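PDB 5GJ3: periplasmic binding protein from Roseiflexus sp. RS-1, which binds heme in the periplasm, here two heme molecules at once, and probably hands it to a membrane transporter for bacterial heme uptake. Local coordinates for residues Asn162-Gly174 against Leu243-Leu257. Sequence-based numbering, arbitrary orientation.
With ZN (zinc ion), chain G.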
loop_
_atom_site.group_PDB
_atom_site.type_symbol
_atom_site.label_atom_id
_atom_site.label_comp_id
_atom_site.label_asym_id
_atom_site.label_seq_id
_atom_site.Cartn_x
_atom_site.Cartn_y
_atom_site.Cartn_z
ATOM N N ASN A 162 9.154 5.555 -9.538
ATOM C CA ASN A 162 9.744 4.714 -8.503
ATOM C C ASN A 162 8.931 4.679 -7.174
ATOM O O ASN A 162 9.499 4.712 -6.084
ATOM C CB ASN A 162 11.235 5.075 -8.262
ATOM C CG ASN A 162 12.001 3.935 -7.610
ATOM O OD1 ASN A 162 11.957 2.801 -8.089
ATOM N ND2 ASN A 162 12.684 4.223 -6.503
ATOM N N THR A 163 7.600 4.644 -7.285
ATOM C CA THR A 163 6.705 4.471 -6.144
ATOM C C THR A 163 5.693 3.374 -6.501
ATOM O O THR A 163 5.337 3.179 -7.697
ATOM C CB THR A 163 5.910 5.774 -5.791
ATOM O OG1 THR A 163 5.063 6.148 -6.896
ATOM C CG2 THR A 163 6.842 6.957 -5.459
ATOM N N ALA A 164 5.209 2.673 -5.473
ATOM C CA ALA A 164 4.106 1.724 -5.648
ATOM C C ALA A 164 2.910 2.410 -6.330
ATOM O O ALA A 164 2.261 1.783 -7.159
ATOM C CB ALA A 164 3.649 1.178 -4.300
ATOM N N VAL A 165 2.583 3.655 -5.941
ATOM C CA VAL A 165 1.326 4.263 -6.460
ATOM C C VAL A 165 1.488 4.539 -7.964
ATOM O O VAL A 165 0.533 4.371 -8.741
ATOM C CB VAL A 165 0.833 5.497 -5.653
ATOM C CG1 VAL A 165 1.785 6.679 -5.782
ATOM C CG2 VAL A 165 -0.600 5.899 -6.088
ATOM N N ASP A 166 2.716 4.882 -8.374
ATOM C CA ASP A 166 3.012 5.081 -9.793
ATOM C C ASP A 166 2.717 3.798 -10.581
ATOM O O ASP A 166 2.042 3.829 -11.624
ATOM C CB ASP A 166 4.466 5.490 -9.989
ATOM C CG ASP A 166 4.780 5.817 -11.428
ATOM O OD1 ASP A 166 4.199 6.773 -11.979
ATOM O OD2 ASP A 166 5.605 5.113 -12.022
ATOM N N VAL A 167 3.164 2.673 -10.032
ATOM C CA VAL A 167 2.903 1.366 -10.632
ATOM C C VAL A 167 1.398 1.047 -10.677
ATOM O O VAL A 167 0.879 0.527 -11.681
ATOM C CB VAL A 167 3.708 0.232 -9.900
ATOM C CG1 VAL A 167 3.291 -1.137 -10.414
ATOM C CG2 VAL A 167 5.199 0.421 -10.103
ATOM N N MET A 168 0.678 1.341 -9.588
ATOM C CA MET A 168 -0.767 1.100 -9.592
ATOM C C MET A 168 -1.520 1.976 -10.648
ATOM O O MET A 168 -2.406 1.497 -11.334
ATOM C CB MET A 168 -1.362 1.328 -8.198
ATOM C CG MET A 168 -0.714 0.485 -7.081
ATOM S SD MET A 168 -1.279 -1.223 -7.246
ATOM C CE MET A 168 -2.967 -1.096 -6.589
ATOM N N ILE A 169 -1.172 3.263 -10.722
ATOM C CA ILE A 169 -1.817 4.161 -11.694
ATOM C C ILE A 169 -1.628 3.622 -13.114
ATOM O O ILE A 169 -2.587 3.521 -13.857
ATOM C CB ILE A 169 -1.295 5.602 -11.578
ATOM C CG1 ILE A 169 -1.827 6.208 -10.248
ATOM C CG2 ILE A 169 -1.858 6.457 -12.751
ATOM C CD1 ILE A 169 -1.157 7.513 -9.872
ATOM N N ALA A 170 -0.386 3.268 -13.465
ATOM C CA ALA A 170 -0.069 2.825 -14.851
ATOM C C ALA A 170 -0.765 1.528 -15.191
ATOM O O ALA A 170 -1.411 1.428 -16.222
ATOM C CB ALA A 170 1.434 2.695 -15.083
ATOM N N ALA A 171 -0.698 0.545 -14.300
ATOM C CA ALA A 171 -1.367 -0.737 -14.604
ATOM C C ALA A 171 -2.869 -0.603 -14.672
ATOM O O ALA A 171 -3.508 -1.409 -15.312
ATOM C CB ALA A 171 -0.966 -1.819 -13.604
ATOM N N ALA A 172 -3.457 0.376 -13.993
ATOM C CA ALA A 172 -4.923 0.584 -14.098
ATOM C C ALA A 172 -5.314 1.428 -15.329
ATOM O O ALA A 172 -6.503 1.727 -15.551
ATOM C CB ALA A 172 -5.475 1.222 -12.807
ATOM N N GLY A 173 -4.333 1.811 -16.135
ATOM C CA GLY A 173 -4.609 2.485 -17.422
ATOM C C GLY A 173 -4.705 4.005 -17.329
ATOM O O GLY A 173 -5.341 4.634 -18.182
ATOM N N GLY A 174 -4.074 4.592 -16.305
ATOM C CA GLY A 174 -4.029 6.048 -16.102
ATOM C C GLY A 174 -2.625 6.571 -16.340
ATOM O O GLY A 174 -1.671 5.806 -16.449
ATOM N N LEU A 243 -4.565 0.439 -1.089
ATOM C CA LEU A 243 -3.976 0.997 -2.317
ATOM C C LEU A 243 -2.479 0.667 -2.511
ATOM O O LEU A 243 -2.058 0.330 -3.615
ATOM C CB LEU A 243 -4.171 2.506 -2.363
ATOM C CG LEU A 243 -3.501 3.260 -3.513
ATOM C CD1 LEU A 243 -4.099 2.867 -4.865
ATOM C CD2 LEU A 243 -3.603 4.764 -3.277
ATOM N N LEU A 244 -1.701 0.758 -1.444
ATOM C CA LEU A 244 -0.242 0.813 -1.521
ATOM C C LEU A 244 0.524 -0.402 -0.957
ATOM O O LEU A 244 1.742 -0.522 -1.195
ATOM C CB LEU A 244 0.248 2.087 -0.818
ATOM C CG LEU A 244 -0.254 3.401 -1.412
ATOM C CD1 LEU A 244 0.257 4.508 -0.501
ATOM C CD2 LEU A 244 0.295 3.601 -2.828
ATOM N N GLY A 245 -0.182 -1.294 -0.256
ATOM C CA GLY A 245 0.418 -2.541 0.294
ATOM C C GLY A 245 1.043 -3.578 -0.648
ATOM O O GLY A 245 1.936 -4.341 -0.220
ATOM N N MET A 246 0.638 -3.619 -1.920
ATOM C CA MET A 246 1.213 -4.627 -2.833
ATOM C C MET A 246 1.090 -6.041 -2.235
ATOM O O MET A 246 2.041 -6.830 -2.154
ATOM C CB MET A 246 2.645 -4.268 -3.247
ATOM C CG MET A 246 2.678 -3.064 -4.200
ATOM S SD MET A 246 1.814 -3.352 -5.781
ATOM C CE MET A 246 2.538 -1.993 -6.708
ATOM N N GLY A 247 -0.122 -6.325 -1.774
ATOM C CA GLY A 247 -0.399 -7.559 -1.074
ATOM C C GLY A 247 -1.496 -8.308 -1.767
ATOM O O GLY A 247 -1.675 -8.142 -2.970
ATOM N N PRO A 248 -2.235 -9.156 -1.007
ATOM C CA PRO A 248 -3.203 -10.036 -1.626
ATOM C C PRO A 248 -4.389 -9.295 -2.288
ATOM O O PRO A 248 -5.026 -9.864 -3.189
ATOM C CB PRO A 248 -3.712 -10.897 -0.449
ATOM C CG PRO A 248 -2.643 -10.794 0.600
ATOM C CD PRO A 248 -2.175 -9.355 0.452
ATOM N N ARG A 249 -4.660 -8.058 -1.863
ATOM C CA ARG A 249 -5.759 -7.260 -2.428
ATOM C C ARG A 249 -5.375 -6.361 -3.604
ATOM O O ARG A 249 -6.183 -5.530 -4.041
ATOM C CB ARG A 249 -6.454 -6.448 -1.317
ATOM C CG ARG A 249 -7.233 -7.366 -0.339
ATOM C CD ARG A 249 -7.871 -6.502 0.753
ATOM N NE ARG A 249 -6.818 -5.862 1.548
ATOM C CZ ARG A 249 -6.938 -4.761 2.287
ATOM N NH1 ARG A 249 -8.064 -4.072 2.322
ATOM N NH2 ARG A 249 -5.890 -4.298 2.932
ATOM N N THR A 250 -4.176 -6.568 -4.150
ATOM C CA THR A 250 -3.650 -5.704 -5.202
ATOM C C THR A 250 -4.541 -5.667 -6.444
ATOM O O THR A 250 -4.796 -4.589 -6.983
ATOM C CB THR A 250 -2.213 -6.098 -5.613
ATOM O OG1 THR A 250 -1.384 -5.934 -4.459
ATOM C CG2 THR A 250 -1.664 -5.134 -6.729
ATOM N N GLY A 251 -4.994 -6.850 -6.884
ATOM C CA GLY A 251 -5.910 -6.995 -7.975
ATOM C C GLY A 251 -7.249 -6.306 -7.697
ATOM O O GLY A 251 -7.837 -5.736 -8.591
ATOM N N GLN A 252 -7.729 -6.360 -6.467
ATOM C CA GLN A 252 -8.999 -5.707 -6.144
ATOM C C GLN A 252 -8.805 -4.189 -6.217
ATOM O O GLN A 252 -9.657 -3.483 -6.688
ATOM C CB GLN A 252 -9.468 -6.138 -4.747
ATOM C CG GLN A 252 -9.821 -7.630 -4.678
ATOM C CD GLN A 252 -9.808 -8.145 -3.246
ATOM O OE1 GLN A 252 -10.095 -7.398 -2.307
ATOM N NE2 GLN A 252 -9.414 -9.389 -3.063
ATOM N N ALA A 253 -7.674 -3.685 -5.732
ATOM C CA ALA A 253 -7.451 -2.221 -5.752
ATOM C C ALA A 253 -7.268 -1.710 -7.187
ATOM O O ALA A 253 -7.802 -0.653 -7.536
ATOM C CB ALA A 253 -6.268 -1.814 -4.848
ATOM N N LEU A 254 -6.550 -2.474 -8.022
ATOM C CA LEU A 254 -6.410 -2.157 -9.448
ATOM C C LEU A 254 -7.733 -2.082 -10.172
ATOM O O LEU A 254 -7.912 -1.207 -11.018
ATOM C CB LEU A 254 -5.523 -3.155 -10.193
ATOM C CG LEU A 254 -4.046 -2.944 -10.055
ATOM C CD1 LEU A 254 -3.331 -4.092 -10.812
ATOM C CD2 LEU A 254 -3.621 -1.553 -10.569
ATOM N N THR A 255 -8.666 -2.966 -9.810
ATOM C CA THR A 255 -9.985 -3.034 -10.456
ATOM C C THR A 255 -10.741 -1.743 -10.066
ATOM O O THR A 255 -11.368 -1.117 -10.908
ATOM C CB THR A 255 -10.796 -4.301 -9.973
ATOM O OG1 THR A 255 -10.149 -5.514 -10.412
ATOM C CG2 THR A 255 -12.238 -4.292 -10.421
ATOM N N ASP A 256 -10.687 -1.365 -8.786
ATOM C CA ASP A 256 -11.395 -0.132 -8.381
ATOM C C ASP A 256 -10.794 1.067 -9.137
ATOM O O ASP A 256 -11.564 1.918 -9.608
ATOM C CB ASP A 256 -11.315 0.120 -6.868
ATOM C CG ASP A 256 -12.053 -0.930 -6.059
ATOM O OD1 ASP A 256 -12.872 -1.691 -6.634
ATOM O OD2 ASP A 256 -11.805 -1.024 -4.828
ATOM N N LEU A 257 -9.453 1.164 -9.193
ATOM C CA LEU A 257 -8.849 2.281 -9.909
ATOM C C LEU A 257 -9.266 2.276 -11.373
ATOM O O LEU A 257 -9.658 3.330 -11.904
ATOM C CB LEU A 257 -7.315 2.275 -9.838
ATOM C CG LEU A 257 -6.743 2.483 -8.460
ATOM C CD1 LEU A 257 -5.241 2.205 -8.601
ATOM C CD2 LEU A 257 -7.059 3.938 -8.086
HETATM ZN ZN ZN G . -13.913 -3.229 -5.796
HETATM O O HOH W 1 -12.316 -4.381 -6.284
HETATM O O HOH W 2 -14.004 -2.388 -3.865
#
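Met168 enters the groove formed by Leu243, Thr250, Ala253 and Leu254 as a knob into a hole, and no other residue has as much surface buried here. Its chain bends at both chi2 (-74°) and chi3 (-76°), curling the methyl round until Met168 CE lies 3.8 Å from Ala253 CB. The same methyl, Met168 CE, comes 3.4 Å from Leu243 O. The thioether touches Thr250 CG2, while Met246 slides past in the opposite direction, its CE 3.9 Å from Met168 SD. That same methyl of Met246 touches Val167 CG1, and Met246 CE stands 3.8 Å from Ala164 O. From the facing helix, Leu254 sets its CD2 3.4 Å from Met168 O and reaches the methyls of Ala171 and Ala172 about a turn further on. Ala172 CB also meets Leu257 CB at 3.6 Å, a close approach that its small side chain permits. With Met168 cut back to an alanine, the hole among Leu243, Thr250, Ala253 and Leu254 would lose its knob, which would probably open a gap there and leave the Met246 methyl without its sulfur neighbour. At the other end Leu244 CD2 presses on Val165 CB at 3.4 Å, tighter than ordinary van der Waals contact. No hydrogen bond joins the segments, so the interface rests on apolar packing. Helices 164-171 and 250-257 cross at -58°, with axes 9.5 Å apart at closest approach. Leu244 also belongs to a heme pocket, so the packing reaches the ligand site. Behind the contact, Val165, Ile169 and Leu257 pack on Leu203 of strand 201-205, so both helices lie on the mixed sheet that holds it; Leu254 also touches Ile129 and Ala132 of helix 115-136.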